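PDB 5EK8: lipoxygenase from Cyanothece sp., which probably inserts molecular oxygen into polyunsaturated fatty acids at a non-heme iron, as a 9R-lipoxygenase with a PLAT domain. Local coordinates for residues V17-D22 against S197-T202; Q51-T56 against T149-D154; H288-V293 against Q312-D317. One frame throughout, in Å; residues are numbered along the deposited sequence.

How the interactions relate
The three contacts lie far apart in one lipoxygenase chain, and none touches another. Interaction 1 packs the N-terminal helix 2-21 onto helix 188-214 at the surface of the helical body; the side chain of A198 is about 9 Å from that of I668, the C-terminal iron ligand. Interaction 2 belongs to the beta region formed by the chain between those two helices, and its centre is about 53 Å from that of interaction 1. Strand 152-160 then leads on to helix 188-214. Interaction 3, in the hairpin 291-300/303-313, lies on the other side of the chain's centre from interaction 2, their centres about 72 Å apart; the side chain of L290 is about 9 Å from the bound sodium ion.

Interaction 1. Residues V17-D22 against S197-T202; sequences VLKVID and SANVLT
L18 and K19 on the last turn of helix 2-21, with D22 just after it, meet A198, N199 and T202 of helix 188-214 in a surface helix-helix contact, an N-terminal helix laid on a helix of the main body. The segment axes approach to 9.5 Å and run nearly antiparallel, at 147°. L18 points across to two partners: its CD1 lies 3.6 Å from T202 CB, the two side chains crossing at about a right angle, and its CD2 4.0 Å from A198 CB. T202 OG1 donates to A198 O, a helical i to i-4 bond, and also bonds Y616 of helix 608-623. In lipoxygenases the helical domain encloses the iron; here helix 2-21 lies on the outside, with helix 188-214 between it and helix 608-623. N199, its CG anti to the backbone N (chi1 -152°), extends across to the end of helix 2-21, where ND2 donates to D22 OD2 at 3.0 Å. The acceptor lies close to the amide plane, whereas the carboxylate is met on its anti side and its plane is turned 61° from the amide. D22 OD1 forms a salt bridge with R27. K19 bends at chi2 and passes crosswise over N199, K19 CD 3.8 Å from N199 OD1.

Interaction 2. Residues Q51-T56 against T149-D154; sequences QLNKAT and TQKTYD
N53-T56 and T152-D154 run side by side as parallel strands, K54 paired with T152, A55 with Y153 and T56 with D154, the short axes 4.6 Å apart and 16° from parallel. The backbone bonds alternate along the pair: K54 N donates to K151 O, Y153 N to K54 O at 2.9 Å, and T56 N to Y153 O. CA-H...O contacts from T152 to K54 O and from A55 to Y153 O lie between them. N53 reaches across at the start of the pair. With CG anti to the backbone N (chi1 -165°), its ND2 donates to Q150 O at 2.8 Å; that oxygen lies in the amide plane, although the donor stands 45° above the plane of the carbonyl. This bond ties the turn before strand 152-160 to the first residue of strand 53-61. K54 and T152 lie side by side on one face and point the same way; the lysine chain, bent at chi3, lays K54 CE 3.6 Å from T152 CG2, and its NZ forms a salt bridge with E99. Further along that face T56 OG1 donates to D154 OD1 at 3.1 Å, on the anti side of the carboxylate, the two side chains crossing at about a right angle. On the other face A55 CB lies 3.7 Å from Y153 O, and the Y153 ring leads away to meet F155 edge-to-face. The contact probably belongs to the PLAT domain: strand 53-61 is central in a three-stranded mixed sheet, with 152-160 on one flank and antiparallel 97-102 on the other, where N53 and A55 bond Y102 and I100.

Interaction 3. Residues H288-V293 against Q312-D317; sequences HDLHNV and QSRYPD
H291 and S313 meet across an antiparallel, non-hydrogen-bonded pair, and N292 faces Q312 in the next, hydrogen-bonded one, where strands 291-300 and 303-313 of a beta hairpin come together at their open ends. N292 N donates to Q312 O and Q312 N to N292 O, both at 2.9 Å, so this pair is closed in both directions. One residue beyond S313, R314 N donates to L290 O at 3.1 Å and carries the pairing past the end of strand 303-313. H291 ND1 and S313 OG are paired by a hydrogen bond modelled very short, its exact length doubtful, in which either could be the donor; OG lies at the ring edge, near its plane. H291 CG sits beside the backbone N (chi1 -53°), which presents that edge to the serine, while NE2 bonds S595. A phenylalanine at H291 would probably leave S313 OG without its ring partner and remove one of the ties to S595. N292 turns to the other face, its OD1 taking the N-H of W279 and its ND2 giving to D280. L290 and R314 lie side by side, L290 CB 3.6 Å from R314 CG, and L290 CD1 lies over one guanidinium face, offset toward its rim, 3.6 Å above the plane. All three guanidinium nitrogens bond backbone oxygens: NE to S318, NH1 to W279 and NH2 to Y282. The cationic group is thus buried among carbonyl dipoles, which probably stabilise its charge, and its bonds link the hairpin end to the surrounding loops.

Interaction 1. Residues V17-D22 against S197-T202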
loop_
_atom_site.group_PDB
_atom_site.type_symbol
_atom_site.label_atom_id
_atom_site.label_comp_id
_atom_site.label_asym_id
_atom_site.label_seq_id
_atom_site.Cartn_x
_atom_site.Cartn_y
_atom_site.Cartn_z
ATOM N N VAL A 17 -14.057 16.022 16.875
ATOM C CA VAL A 17 -14.452 15.495 15.576
ATOM C C VAL A 17 -14.649 13.986 15.661
ATOM O O VAL A 17 -15.646 13.452 15.161
ATOM C CB VAL A 17 -13.415 15.822 14.496
ATOM C CG1 VAL A 17 -13.762 15.127 13.191
ATOM C CG2 VAL A 17 -13.335 17.326 14.294
ATOM N N LEU A 18 -13.711 13.305 16.313
ATOM C CA LEU A 18 -13.824 11.862 16.463
ATOM C C LEU A 18 -15.055 11.483 17.268
ATOM O O LEU A 18 -15.640 10.430 17.035
ATOM C CB LEU A 18 -12.563 11.293 17.104
ATOM C CG LEU A 18 -11.398 11.239 16.106
ATOM C CD1 LEU A 18 -10.093 10.850 16.776
ATOM C CD2 LEU A 18 -11.719 10.285 14.962
ATOM N N LYS A 19 -15.453 12.344 18.200
ATOM C CA LYS A 19 -16.690 12.112 18.945
ATOM C C LYS A 19 -17.890 12.161 18.008
ATOM O O LYS A 19 -18.777 11.311 18.076
ATOM C CB LYS A 19 -16.871 13.147 20.056
ATOM C CG LYS A 19 -15.652 13.365 20.930
ATOM C CD LYS A 19 -15.259 12.117 21.686
ATOM C CE LYS A 19 -14.042 12.384 22.556
ATOM N NZ LYS A 19 -13.660 11.186 23.349
ATOM N N VAL A 20 -17.908 13.166 17.134
ATOM C CA VAL A 20 -19.020 13.352 16.205
ATOM C C VAL A 20 -19.149 12.206 15.199
ATOM O O VAL A 20 -20.253 11.728 14.931
ATOM C CB VAL A 20 -18.883 14.673 15.429
ATOM C CG1 VAL A 20 -20.120 14.921 14.585
ATOM C CG2 VAL A 20 -18.662 15.830 16.388
ATOM N N ILE A 21 -18.023 11.765 14.647
ATOM C CA ILE A 21 -18.057 10.729 13.621
ATOM C C ILE A 21 -18.351 9.355 14.215
ATOM O O ILE A 21 -19.139 8.592 13.659
ATOM C CB ILE A 21 -16.731 10.675 12.835
ATOM C CG1 ILE A 21 -16.337 12.078 12.375
ATOM C CG2 ILE A 21 -16.858 9.756 11.634
ATOM C CD1 ILE A 21 -15.083 12.116 11.554
ATOM N N ASP A 22 -17.726 9.040 15.346
ATOM C CA ASP A 22 -17.961 7.753 16.004
ATOM C C ASP A 22 -19.228 7.824 16.853
ATOM O O ASP A 22 -19.211 7.558 18.056
ATOM C CB ASP A 22 -16.755 7.347 16.858
ATOM C CG ASP A 22 -16.759 5.869 17.213
ATOM O OD1 ASP A 22 -17.591 5.125 16.647
ATOM O OD2 ASP A 22 -15.924 5.450 18.045
ATOM N N SER A 197 -11.348 2.770 16.445
ATOM C CA SER A 197 -9.976 2.632 16.928
ATOM C C SER A 197 -9.397 3.993 17.302
ATOM O O SER A 197 -8.814 4.175 18.382
ATOM C CB SER A 197 -9.107 1.955 15.863
ATOM O OG SER A 197 -7.895 1.472 16.412
ATOM N N ALA A 198 -9.583 4.951 16.401
ATOM C CA ALA A 198 -9.104 6.304 16.629
ATOM C C ALA A 198 -9.797 6.927 17.839
ATOM O O ALA A 198 -9.166 7.637 18.611
ATOM C CB ALA A 198 -9.313 7.164 15.383
ATOM N N ASN A 199 -11.087 6.658 18.013
ATOM C CA ASN A 199 -11.810 7.232 19.147
ATOM C C ASN A 199 -11.314 6.676 20.481
ATOM O O ASN A 199 -11.312 7.378 21.490
ATOM C CB ASN A 199 -13.315 7.000 19.008
ATOM C CG ASN A 199 -14.134 8.077 19.696
ATOM O OD1 ASN A 199 -13.595 9.081 20.166
ATOM N ND2 ASN A 199 -15.442 7.879 19.752
ATOM N N VAL A 200 -10.889 5.416 20.487
ATOM C CA VAL A 200 -10.270 4.859 21.685
ATOM C C VAL A 200 -8.887 5.464 21.949
ATOM O O VAL A 200 -8.620 5.958 23.042
ATOM C CB VAL A 200 -10.128 3.329 21.590
ATOM C CG1 VAL A 200 -9.373 2.790 22.797
ATOM C CG2 VAL A 200 -11.491 2.673 21.463
ATOM N N LEU A 201 -8.016 5.440 20.943
ATOM C CA LEU A 201 -6.601 5.766 21.152
ATOM C C LEU A 201 -6.242 7.263 21.170
ATOM O O LEU A 201 -5.280 7.661 21.824
ATOM C CB LEU A 201 -5.762 5.063 20.081
ATOM C CG LEU A 201 -5.520 3.567 20.288
ATOM C CD1 LEU A 201 -4.981 2.901 19.024
ATOM C CD2 LEU A 201 -4.562 3.367 21.445
ATOM N N THR A 202 -7.004 8.085 20.456
ATOM C CA THR A 202 -6.669 9.504 20.297
ATOM C C THR A 202 -6.727 10.348 21.581
ATOM O O THR A 202 -5.877 11.218 21.763
ATOM C CB THR A 202 -7.575 10.166 19.236
ATOM O OG1 THR A 202 -7.453 9.455 18.000
ATOM C CG2 THR A 202 -7.188 11.617 19.007
#

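Interaction 2. Residues Q51-T56 against T149-D154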
loop_
_atom_site.group_PDB
_atom_site.type_symbol
_atom_site.label_atom_id
_atom_site.label_comp_id
_atom_site.label_asym_id
_atom_site.label_seq_id
_atom_site.Cartn_x
_atom_site.Cartn_y
_atom_site.Cartn_z
ATOM N N GLN A 51 -37.771 2.404 -34.227
ATOM C CA GLN A 51 -38.599 3.325 -33.464
ATOM C C GLN A 51 -37.761 4.087 -32.441
ATOM O O GLN A 51 -38.200 5.091 -31.881
ATOM C CB GLN A 51 -39.724 2.563 -32.767
ATOM C CG GLN A 51 -40.860 3.440 -32.272
ATOM C CD GLN A 51 -42.036 2.626 -31.781
ATOM O OE1 GLN A 51 -42.053 1.401 -31.906
ATOM N NE2 GLN A 51 -43.033 3.303 -31.222
ATOM N N LEU A 52 -36.547 3.599 -32.207
ATOM C CA LEU A 52 -35.631 4.217 -31.256
ATOM C C LEU A 52 -34.793 5.316 -31.898
ATOM O O LEU A 52 -34.682 5.403 -33.120
ATOM C CB LEU A 52 -34.712 3.158 -30.645
ATOM C CG LEU A 52 -35.294 2.324 -29.506
ATOM C CD1 LEU A 52 -34.772 0.897 -29.550
ATOM C CD2 LEU A 52 -34.962 2.969 -28.174
ATOM N N ASN A 53 -34.212 6.156 -31.051
ATOM C CA ASN A 53 -33.295 7.203 -31.477
ATOM C C ASN A 53 -31.869 6.780 -31.113
ATOM O O ASN A 53 -31.680 5.775 -30.425
ATOM C CB ASN A 53 -33.679 8.532 -30.818
ATOM C CG ASN A 53 -33.012 9.729 -31.466
ATOM O OD1 ASN A 53 -31.795 9.750 -31.669
ATOM N ND2 ASN A 53 -33.812 10.738 -31.800
ATOM N N LYS A 54 -30.865 7.526 -31.566
ATOM C CA LYS A 54 -29.487 7.131 -31.289
ATOM C C LYS A 54 -28.562 8.300 -30.942
ATOM O O LYS A 54 -28.756 9.433 -31.390
ATOM C CB LYS A 54 -28.915 6.345 -32.477
ATOM C CG LYS A 54 -27.798 7.046 -33.233
ATOM C CD LYS A 54 -27.082 6.093 -34.175
ATOM C CE LYS A 54 -28.027 5.508 -35.211
ATOM N NZ LYS A 54 -27.294 4.710 -36.229
ATOM N N ALA A 55 -27.561 8.000 -30.122
ATOM C CA ALA A 55 -26.525 8.948 -29.748
ATOM C C ALA A 55 -25.158 8.301 -29.947
ATOM O O ALA A 55 -24.925 7.184 -29.499
ATOM C CB ALA A 55 -26.702 9.399 -28.307
ATOM N N THR A 56 -24.254 8.996 -30.625
ATOM C CA THR A 56 -22.955 8.412 -30.929
ATOM C C THR A 56 -21.812 9.267 -30.423
ATOM O O THR A 56 -22.005 10.424 -30.034
ATOM C CB THR A 56 -22.761 8.203 -32.443
ATOM O OG1 THR A 56 -22.827 9.467 -33.114
ATOM C CG2 THR A 56 -23.826 7.270 -33.002
ATOM N N THR A 149 -33.885 16.678 -31.526
ATOM C CA THR A 149 -34.961 16.170 -32.368
ATOM C C THR A 149 -34.396 15.542 -33.637
ATOM O O THR A 149 -35.045 15.522 -34.683
ATOM C CB THR A 149 -35.952 17.284 -32.732
ATOM O OG1 THR A 149 -35.240 18.517 -32.902
ATOM C CG2 THR A 149 -36.972 17.458 -31.623
ATOM N N GLN A 150 -33.173 15.037 -33.531
ATOM C CA GLN A 150 -32.514 14.343 -34.625
ATOM C C GLN A 150 -32.399 12.866 -34.269
ATOM O O GLN A 150 -32.125 12.532 -33.117
ATOM C CB GLN A 150 -31.134 14.943 -34.881
ATOM C CG GLN A 150 -30.988 16.361 -34.357
ATOM C CD GLN A 150 -29.563 16.686 -33.943
ATOM O OE1 GLN A 150 -28.638 15.911 -34.195
ATOM N NE2 GLN A 150 -29.383 17.832 -33.295
ATOM N N LYS A 151 -32.598 11.981 -35.242
ATOM C CA LYS A 151 -32.576 10.551 -34.945
ATOM C C LYS A 151 -31.161 10.065 -34.630
ATOM O O LYS A 151 -30.972 8.920 -34.220
ATOM C CB LYS A 151 -33.169 9.740 -36.100
ATOM C CG LYS A 151 -33.780 8.421 -35.641
ATOM C CD LYS A 151 -34.527 7.705 -36.752
ATOM C CE LYS A 151 -35.832 7.118 -36.230
ATOM N NZ LYS A 151 -36.340 6.018 -37.098
ATOM N N THR A 152 -30.173 10.934 -34.833
ATOM C CA THR A 152 -28.799 10.675 -34.408
ATOM C C THR A 152 -28.173 11.945 -33.841
ATOM O O THR A 152 -28.018 12.936 -34.556
ATOM C CB THR A 152 -27.897 10.172 -35.564
ATOM O OG1 THR A 152 -27.693 11.229 -36.510
ATOM C CG2 THR A 152 -28.497 8.960 -36.268
ATOM N N TYR A 153 -27.816 11.924 -32.561
ATOM C CA TYR A 153 -27.076 13.038 -31.976
ATOM C C TYR A 153 -25.650 12.620 -31.660
ATOM O O TYR A 153 -25.426 11.617 -30.987
ATOM C CB TYR A 153 -27.750 13.562 -30.708
ATOM C CG TYR A 153 -26.970 14.689 -30.063
ATOM C CD1 TYR A 153 -27.046 15.985 -30.563
ATOM C CD2 TYR A 153 -26.145 14.458 -28.965
ATOM C CE1 TYR A 153 -26.330 17.021 -29.986
ATOM C CE2 TYR A 153 -25.423 15.489 -28.381
ATOM C CZ TYR A 153 -25.520 16.768 -28.896
ATOM O OH TYR A 153 -24.808 17.797 -28.319
ATOM N N ASP A 154 -24.686 13.402 -32.132
ATOM C CA ASP A 154 -23.280 13.039 -31.995
ATOM C C ASP A 154 -22.523 13.949 -31.030
ATOM O O ASP A 154 -22.467 15.164 -31.221
ATOM C CB ASP A 154 -22.603 13.054 -33.368
ATOM C CG ASP A 154 -21.112 12.784 -33.290
ATOM O OD1 ASP A 154 -20.726 11.687 -32.828
ATOM O OD2 ASP A 154 -20.328 13.666 -33.704
#

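Interaction 3. Residues H288-V293 against Q312-D317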
loop_
_atom_site.group_PDB
_atom_site.type_symbol
_atom_site.label_atom_id
_atom_site.label_comp_id
_atom_site.label_asym_id
_atom_site.label_seq_id
_atom_site.Cartn_x
_atom_site.Cartn_y
_atom_site.Cartn_z
ATOM N N HIS A 288 17.849 14.081 15.471
ATOM C CA HIS A 288 18.220 12.693 15.729
ATOM C C HIS A 288 19.628 12.337 15.262
ATOM O O HIS A 288 20.235 13.046 14.459
ATOM C CB HIS A 288 17.218 11.748 15.059
ATOM C CG HIS A 288 15.786 12.117 15.296
ATOM N ND1 HIS A 288 15.016 12.747 14.345
ATOM C CD2 HIS A 288 14.989 11.948 16.378
ATOM C CE1 HIS A 288 13.802 12.949 14.829
ATOM N NE2 HIS A 288 13.760 12.474 16.061
ATOM N N ASP A 289 20.133 11.223 15.778
ATOM C CA ASP A 289 21.408 10.679 15.347
ATOM C C ASP A 289 21.210 9.768 14.141
ATOM O O ASP A 289 20.094 9.326 13.866
ATOM C CB ASP A 289 22.079 9.910 16.486
ATOM C CG ASP A 289 22.453 10.799 17.653
ATOM O OD1 ASP A 289 22.541 12.032 17.471
ATOM O OD2 ASP A 289 22.665 10.260 18.758
ATOM N N LEU A 290 22.302 9.493 13.430
ATOM C CA LEU A 290 22.289 8.556 12.308
ATOM C C LEU A 290 23.399 7.531 12.468
ATOM O O LEU A 290 24.545 7.890 12.742
ATOM C CB LEU A 290 22.458 9.290 10.979
ATOM C CG LEU A 290 21.305 9.266 9.977
ATOM C CD1 LEU A 290 21.786 9.774 8.625
ATOM C CD2 LEU A 290 20.718 7.873 9.859
ATOM N N HIS A 291 23.070 6.255 12.292
ATOM C CA HIS A 291 24.064 5.204 12.478
ATOM C C HIS A 291 24.174 4.248 11.293
ATOM O O HIS A 291 23.218 3.557 10.938
ATOM C CB HIS A 291 23.757 4.405 13.745
ATOM C CG HIS A 291 23.585 5.253 14.967
ATOM N ND1 HIS A 291 24.652 5.793 15.654
ATOM C CD2 HIS A 291 22.472 5.658 15.621
ATOM C CE1 HIS A 291 24.201 6.495 16.679
ATOM N NE2 HIS A 291 22.882 6.434 16.679
ATOM N N ASN A 292 25.352 4.222 10.683
ATOM C CA ASN A 292 25.693 3.153 9.765
ATOM C C ASN A 292 25.957 1.902 10.587
ATOM O O ASN A 292 27.038 1.740 11.155
ATOM C CB ASN A 292 26.912 3.512 8.911
ATOM C CG ASN A 292 26.644 4.658 7.955
ATOM O OD1 ASN A 292 25.499 4.955 7.619
ATOM N ND2 ASN A 292 27.707 5.306 7.509
ATOM N N VAL A 293 24.958 1.031 10.679
ATOM C CA VAL A 293 25.086 -0.155 11.518
ATOM C C VAL A 293 25.107 -1.425 10.688
ATOM O O VAL A 293 24.326 -1.592 9.750
ATOM C CB VAL A 293 23.952 -0.251 12.562
ATOM C CG1 VAL A 293 24.107 0.831 13.596
ATOM C CG2 VAL A 293 22.591 -0.156 11.903
ATOM N N GLN A 312 28.895 3.007 13.003
ATOM C CA GLN A 312 29.638 4.190 12.599
ATOM C C GLN A 312 28.685 5.371 12.465
ATOM O O GLN A 312 27.829 5.388 11.586
ATOM C CB GLN A 312 30.386 3.933 11.292
ATOM C CG GLN A 312 31.373 5.015 10.952
ATOM C CD GLN A 312 32.197 4.690 9.736
ATOM O OE1 GLN A 312 33.364 5.055 9.668
ATOM N NE2 GLN A 312 31.600 3.994 8.770
ATOM N N SER A 313 28.834 6.359 13.338
ATOM C CA SER A 313 27.815 7.396 13.467
ATOM C C SER A 313 28.209 8.734 12.849
ATOM O O SER A 313 29.382 9.109 12.822
ATOM C CB SER A 313 27.467 7.600 14.945
ATOM O OG SER A 313 27.062 6.381 15.542
ATOM N N ARG A 314 27.204 9.442 12.348
ATOM C CA ARG A 314 27.350 10.827 11.940
ATOM C C ARG A 314 27.626 11.694 13.154
ATOM O O ARG A 314 27.094 11.434 14.235
ATOM C CB ARG A 314 26.083 11.314 11.236
ATOM C CG ARG A 314 25.683 10.466 10.048
ATOM C CD ARG A 314 26.293 10.994 8.765
ATOM N NE ARG A 314 25.434 11.986 8.135
ATOM C CZ ARG A 314 24.645 11.735 7.098
ATOM N NH1 ARG A 314 24.620 10.520 6.557
ATOM N NH2 ARG A 314 23.891 12.706 6.600
ATOM N N TYR A 315 28.462 12.714 12.988
ATOM C CA TYR A 315 28.541 13.771 13.987
ATOM C C TYR A 315 27.181 14.453 13.997
ATOM O O TYR A 315 26.442 14.364 13.013
ATOM C CB TYR A 315 29.659 14.771 13.671
ATOM C CG TYR A 315 31.055 14.200 13.784
ATOM C CD1 TYR A 315 31.773 14.293 14.970
ATOM C CD2 TYR A 315 31.658 13.569 12.701
ATOM C CE1 TYR A 315 33.050 13.770 15.077
ATOM C CE2 TYR A 315 32.938 13.043 12.799
ATOM C CZ TYR A 315 33.628 13.146 13.990
ATOM O OH TYR A 315 34.897 12.624 14.096
ATOM N N PRO A 316 26.826 15.113 15.110
ATOM C CA PRO A 316 25.570 15.870 15.099
ATOM C C PRO A 316 25.555 16.902 13.973
ATOM O O PRO A 316 24.501 17.159 13.388
ATOM C CB PRO A 316 25.552 16.543 16.473
ATOM C CG PRO A 316 26.381 15.653 17.331
ATOM C CD PRO A 316 27.459 15.107 16.440
ATOM N N ASP A 317 26.728 17.458 13.675
ATOM C CA ASP A 317 26.930 18.384 12.558
ATOM C C ASP A 317 26.650 17.782 11.180
ATOM O O ASP A 317 26.081 18.443 10.313
ATOM C CB ASP A 317 28.367 18.914 12.568
ATOM C CG ASP A 317 28.519 20.174 13.382
ATOM O OD1 ASP A 317 29.660 20.478 13.794
ATOM O OD2 ASP A 317 27.500 20.862 13.610
#